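Local coordinates for monosaccharide ABC transporter substrate-binding protein, CUT2 family (Acidothermus cellulolyticus, PDB 4RU1) that binds myo-inositol and probably serves as the carbohydrate-capturing component of a bacterial ABC-type sugar uptake system, at residues 19-24 and 263-268; 143-148 and 195-200. One frame throughout, in Å; residues are numbered along the deposited sequence.

How the contacts relate
The chain folds into two alpha/beta lobes, each built round a six-stranded sheet, as in other periplasmic sugar-binding proteins, with myo-inositol bound between them. Contact 1 (19-24 with 263-268) belongs to the lobe of the all-parallel sheet and sets its strand 21-27 against helix 253-270. Contact 2 (143-148 with 195-200) belongs to the lobe of the mixed sheet, where strand 145-150 meets the turn after helix 183-196. In sequence, both segments of contact 2 fall between those of contact 1. The two centres lie 48 Å apart on opposite sides of the chain's centre, with nearest atoms about 31 Å apart; each contact is internal to its own lobe, and none of their residues lines the myo-inositol pocket.

Contact 1. Residues 19-24 and 263-268; sequences PHLTIA and SLWLYI
Leu21 and Ile268 reach toward each other tip to tip, and Leu21 CD1 stands 4.1 Å from Ile268 CD1. The same Leu21 methyl lies 4.3 Å from Trp265 CD1, approaching the indole obliquely at its pyrrole part, so one branch of the leucine serves two helix residues. Two residues along the strand and one helical turn before Ile268, Ile23 and Leu264 cross at a slant; here the gamma branch does the touching, with Ile23 CG2 3.7 Å from Leu264 CD1. The other end of the isoleucine, Ile23 CD1, comes within 4.3 Å of Ile268 CD1 and joins the two pairs into one apolar patch. Torsions divide these tasks: with chi1 at -49°, Ile23 CG2 lies anti to the backbone N and faces Leu264, while CG1 stands beside that N, and chi2 of -65° brings CD1 to Ile268. Leu264 and Ile268 are one helical turn apart, linked by the backbone bond from Ile268 N to Leu264 O, and so present their side chains on the same flank of the helix. Every contact across the interface is apolar. The backbones stay well separated, the axes of strand 21-24 and helix 263-268 approaching to 10.5 Å at 133° between their directions, and side chains fill the gap. This is the helix-on-sheet layering of an alpha/beta lobe, made between the first strand and a helix more than two hundred residues later. Leu21 and Ile23 also touch Val52 of strand 52-58, to which strand 21-27 is joined by backbone hydrogen bonds with Thr53 and Lys55. Leu264 also packs on Val105 of strand 104-107, and the neighbouring Ser263 touches Met121 and Phe123 of strand 121-124.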
# COMPACT_ATOMS: atom_id res chain seq x y z
N PRO A 19 -17.80 -8.49 24.57
CA PRO A 19 -16.92 -7.48 25.13
C PRO A 19 -16.70 -6.31 24.15
O PRO A 19 -16.74 -6.48 22.94
CB PRO A 19 -15.63 -8.24 25.43
CG PRO A 19 -15.66 -9.46 24.56
CD PRO A 19 -17.04 -9.62 24.00
N HIS A 20 -16.54 -5.11 24.69
CA HIS A 20 -16.35 -3.97 23.83
C HIS A 20 -14.86 -3.66 23.84
O HIS A 20 -14.23 -3.60 24.89
CB HIS A 20 -17.16 -2.75 24.24
CG HIS A 20 -16.87 -1.58 23.40
ND1 HIS A 20 -15.95 -0.64 23.79
CD2 HIS A 20 -17.28 -1.22 22.16
CE1 HIS A 20 -15.80 0.24 22.82
NE2 HIS A 20 -16.62 -0.06 21.84
N LEU A 21 -14.30 -3.50 22.64
CA LEU A 21 -12.88 -3.26 22.46
C LEU A 21 -12.61 -1.92 21.78
O LEU A 21 -13.41 -1.45 20.97
CB LEU A 21 -12.33 -4.33 21.52
CG LEU A 21 -12.52 -5.73 22.02
CD1 LEU A 21 -11.84 -6.69 21.12
CD2 LEU A 21 -12.00 -5.90 23.44
N THR A 22 -11.49 -1.31 22.17
CA THR A 22 -11.01 -0.11 21.53
C THR A 22 -9.70 -0.41 20.84
O THR A 22 -8.70 -0.92 21.50
CB THR A 22 -10.78 1.07 22.52
OG1 THR A 22 -12.02 1.46 23.10
CG2 THR A 22 -10.16 2.32 21.74
N ILE A 23 -9.71 -0.27 19.51
CA ILE A 23 -8.49 -0.55 18.70
C ILE A 23 -8.02 0.72 18.02
O ILE A 23 -8.78 1.41 17.40
CB ILE A 23 -8.71 -1.63 17.63
CG1 ILE A 23 -9.38 -2.88 18.23
CG2 ILE A 23 -7.40 -1.90 16.88
CD1 ILE A 23 -8.60 -3.65 19.26
N ALA A 24 -6.71 1.05 18.22
CA ALA A 24 -6.04 2.16 17.49
C ALA A 24 -5.47 1.67 16.21
O ALA A 24 -4.62 0.72 16.26
CB ALA A 24 -4.91 2.77 18.30
N SER A 263 -8.20 -9.84 13.32
CA SER A 263 -7.15 -10.62 13.90
C SER A 263 -6.91 -10.23 15.34
O SER A 263 -6.62 -11.10 16.17
CB SER A 263 -5.89 -10.61 13.04
OG SER A 263 -5.14 -9.40 13.21
N LEU A 264 -6.96 -8.92 15.63
CA LEU A 264 -6.84 -8.51 17.04
C LEU A 264 -8.02 -9.03 17.86
O LEU A 264 -7.87 -9.48 19.02
CB LEU A 264 -6.73 -6.98 17.16
CG LEU A 264 -5.38 -6.44 16.80
CD1 LEU A 264 -5.32 -4.92 16.62
CD2 LEU A 264 -4.42 -6.80 17.91
N TRP A 265 -9.18 -9.09 17.24
CA TRP A 265 -10.38 -9.60 17.94
C TRP A 265 -10.17 -11.10 18.21
O TRP A 265 -10.43 -11.55 19.32
CB TRP A 265 -11.69 -9.29 17.19
CG TRP A 265 -12.93 -9.98 17.72
CD1 TRP A 265 -13.86 -9.44 18.57
CD2 TRP A 265 -13.36 -11.31 17.41
NE1 TRP A 265 -14.89 -10.37 18.79
CE2 TRP A 265 -14.57 -11.53 18.12
CE3 TRP A 265 -12.83 -12.35 16.63
CZ2 TRP A 265 -15.26 -12.73 18.04
CZ3 TRP A 265 -13.52 -13.55 16.56
CH2 TRP A 265 -14.70 -13.73 17.28
N LEU A 266 -9.68 -11.89 17.26
CA LEU A 266 -9.39 -13.28 17.51
C LEU A 266 -8.31 -13.52 18.58
O LEU A 266 -8.42 -14.43 19.45
CB LEU A 266 -8.90 -13.94 16.18
CG LEU A 266 -9.91 -14.42 15.15
CD1 LEU A 266 -9.21 -14.71 13.81
CD2 LEU A 266 -10.59 -15.70 15.68
N TYR A 267 -7.28 -12.71 18.59
CA TYR A 267 -6.24 -12.83 19.60
C TYR A 267 -6.80 -12.53 21.00
O TYR A 267 -6.48 -13.22 21.94
CB TYR A 267 -5.06 -11.89 19.32
CG TYR A 267 -3.93 -12.09 20.27
CD1 TYR A 267 -3.07 -13.17 20.14
CD2 TYR A 267 -3.70 -11.20 21.29
CE1 TYR A 267 -1.99 -13.37 21.01
CE2 TYR A 267 -2.62 -11.39 22.17
CZ TYR A 267 -1.78 -12.47 22.02
OH TYR A 267 -0.66 -12.66 22.88
N ILE A 268 -7.51 -11.40 21.12
CA ILE A 268 -7.95 -10.94 22.44
C ILE A 268 -9.01 -11.90 22.97
O ILE A 268 -9.00 -12.25 24.16
CB ILE A 268 -8.45 -9.48 22.34
CG1 ILE A 268 -7.32 -8.50 22.09
CG2 ILE A 268 -9.23 -9.06 23.60
CD1 ILE A 268 -7.82 -7.19 21.52

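Contact 2. Residues 143-148 and 195-200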
# COMPACT_ATOMS: atom_id res chain seq x y z
N PHE A 143 8.64 -4.68 -23.07
CA PHE A 143 9.15 -3.32 -22.72
C PHE A 143 10.63 -3.35 -22.53
O PHE A 143 11.19 -4.37 -22.05
CB PHE A 143 8.39 -2.82 -21.45
CG PHE A 143 6.91 -2.65 -21.68
CD1 PHE A 143 6.47 -1.63 -22.52
CD2 PHE A 143 5.94 -3.47 -21.12
CE1 PHE A 143 5.12 -1.38 -22.75
CE2 PHE A 143 4.59 -3.25 -21.36
CZ PHE A 143 4.16 -2.22 -22.20
N LYS A 144 11.27 -2.24 -22.87
CA LYS A 144 12.73 -2.11 -22.85
C LYS A 144 13.29 -1.10 -21.84
O LYS A 144 14.46 -1.13 -21.61
CB LYS A 144 13.25 -1.66 -24.24
CG LYS A 144 12.82 -2.49 -25.47
CD LYS A 144 13.28 -3.95 -25.41
CE LYS A 144 12.72 -4.76 -26.60
NZ LYS A 144 12.35 -6.15 -26.20
N HIS A 145 12.49 -0.10 -21.43
CA HIS A 145 12.95 0.96 -20.56
C HIS A 145 11.82 1.40 -19.63
O HIS A 145 10.93 2.14 -20.00
CB HIS A 145 13.54 2.13 -21.34
CG HIS A 145 14.09 3.20 -20.45
ND1 HIS A 145 14.65 4.37 -20.91
CD2 HIS A 145 14.21 3.24 -19.10
CE1 HIS A 145 15.04 5.10 -19.88
NE2 HIS A 145 14.75 4.45 -18.76
N VAL A 146 11.89 0.90 -18.39
CA VAL A 146 10.85 1.25 -17.42
C VAL A 146 11.23 2.44 -16.52
O VAL A 146 12.39 2.60 -16.14
CB VAL A 146 10.52 0.05 -16.52
CG1 VAL A 146 11.71 -0.38 -15.67
CG2 VAL A 146 9.30 0.32 -15.62
N LEU A 147 10.24 3.32 -16.26
CA LEU A 147 10.31 4.39 -15.26
C LEU A 147 9.44 4.02 -14.12
O LEU A 147 8.19 3.87 -14.28
CB LEU A 147 9.79 5.66 -15.91
CG LEU A 147 9.79 6.86 -15.01
CD1 LEU A 147 11.20 7.26 -14.65
CD2 LEU A 147 9.08 8.04 -15.67
N CYS A 148 10.04 3.86 -12.94
CA CYS A 148 9.26 3.58 -11.72
C CYS A 148 9.09 4.89 -10.97
O CYS A 148 10.09 5.58 -10.72
CB CYS A 148 10.02 2.64 -10.83
SG CYS A 148 9.91 0.95 -11.40
N LYS A 195 9.33 13.42 -21.95
CA LYS A 195 9.78 14.22 -23.11
C LYS A 195 11.30 14.19 -23.25
O LYS A 195 11.88 14.21 -24.34
CB LYS A 195 9.30 15.71 -22.93
CG LYS A 195 7.94 16.01 -23.46
CD LYS A 195 7.76 17.52 -23.68
CE LYS A 195 8.38 17.97 -25.00
NZ LYS A 195 7.93 19.34 -25.37
N GLN A 196 11.97 14.20 -22.11
CA GLN A 196 13.42 14.27 -22.08
C GLN A 196 14.02 12.97 -22.52
O GLN A 196 15.14 12.96 -22.96
CB GLN A 196 13.87 14.69 -20.68
CG GLN A 196 13.55 16.15 -20.42
CD GLN A 196 13.52 16.65 -18.94
OE1 GLN A 196 13.76 15.94 -17.98
NE2 GLN A 196 13.14 17.92 -18.80
N ASP A 197 13.33 11.87 -22.27
CA ASP A 197 13.84 10.58 -22.68
C ASP A 197 12.73 9.72 -23.35
O ASP A 197 12.01 8.89 -22.70
CB ASP A 197 14.39 9.79 -21.49
CG ASP A 197 15.19 8.60 -21.92
OD1 ASP A 197 15.17 8.25 -23.12
OD2 ASP A 197 15.80 7.98 -21.04
N PRO A 198 12.62 9.83 -24.66
CA PRO A 198 11.58 9.12 -25.36
C PRO A 198 11.77 7.59 -25.41
O PRO A 198 10.81 6.86 -25.78
CB PRO A 198 11.64 9.70 -26.79
CG PRO A 198 12.32 11.01 -26.66
CD PRO A 198 13.18 10.97 -25.42
N SER A 199 12.96 7.12 -24.99
CA SER A 199 13.15 5.70 -24.86
C SER A 199 12.30 5.06 -23.76
O SER A 199 12.17 3.81 -23.74
CB SER A 199 14.65 5.37 -24.72
OG SER A 199 15.14 5.60 -23.40
N ILE A 200 11.85 5.85 -22.79
CA ILE A 200 10.97 5.28 -21.81
C ILE A 200 9.69 4.80 -22.46
O ILE A 200 8.97 5.56 -23.09
CB ILE A 200 10.66 6.25 -20.64
CG1 ILE A 200 11.95 6.72 -19.94
CG2 ILE A 200 9.64 5.63 -19.70
CD1 ILE A 200 11.85 7.92 -19.06
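His145 and Ile200 bring the two backbones to 4.9 Å between CA atoms, where the start of strand 145-150 passes a type I beta turn running from Asp197 to Ile200. The turn is closed by Ile200 N bonding to Asp197 O and follows directly on helix 183-196, leading the chain into strand 202-205; it is a helix-to-strand connection of an alpha/beta lobe. An Asx turn is built into it, since Asp197 OD1 accepts from Ser199 N. That same oxygen also takes the hydroxyl proton of Ser199 OG at 2.7 Å, from its syn side but tilted out of the carboxylate plane; Ser199 N comes from above the same face. With its proton so committed, Ser199 OG accepts from His145 ND1 at 2.8 Å, in the imidazole plane and nearly straight at 162°. A relay thus runs from ring to hydroxyl to carboxylate, which would favour a proton on ND1. The second carboxylate oxygen, Asp197 OD2, lies at the ring edge, 3.2 Å from His145 CE1; the carboxylate plane is turned 61° from that of the imidazole. At the other nitrogen, His145 NE2 is hydrogen-bonded to Thr174 of strand 172-177, so both ring nitrogens are engaged and the ring's rotation is fixed. A chi1 of -177° extends the imidazole from the strand to the turn residues, where Ile200 CG1 sits over one face, offset toward the rim, in a CH-pi contact, 3.7 Å from the ring centroid. Asp201, the next residue, holds the strand's start through its carboxylate, which bonds to Lys144 N and His145 N. The other branch of the isoleucine turns to the strand itself, Ile200 CG2 resting 3.8 Å from Leu147 CB.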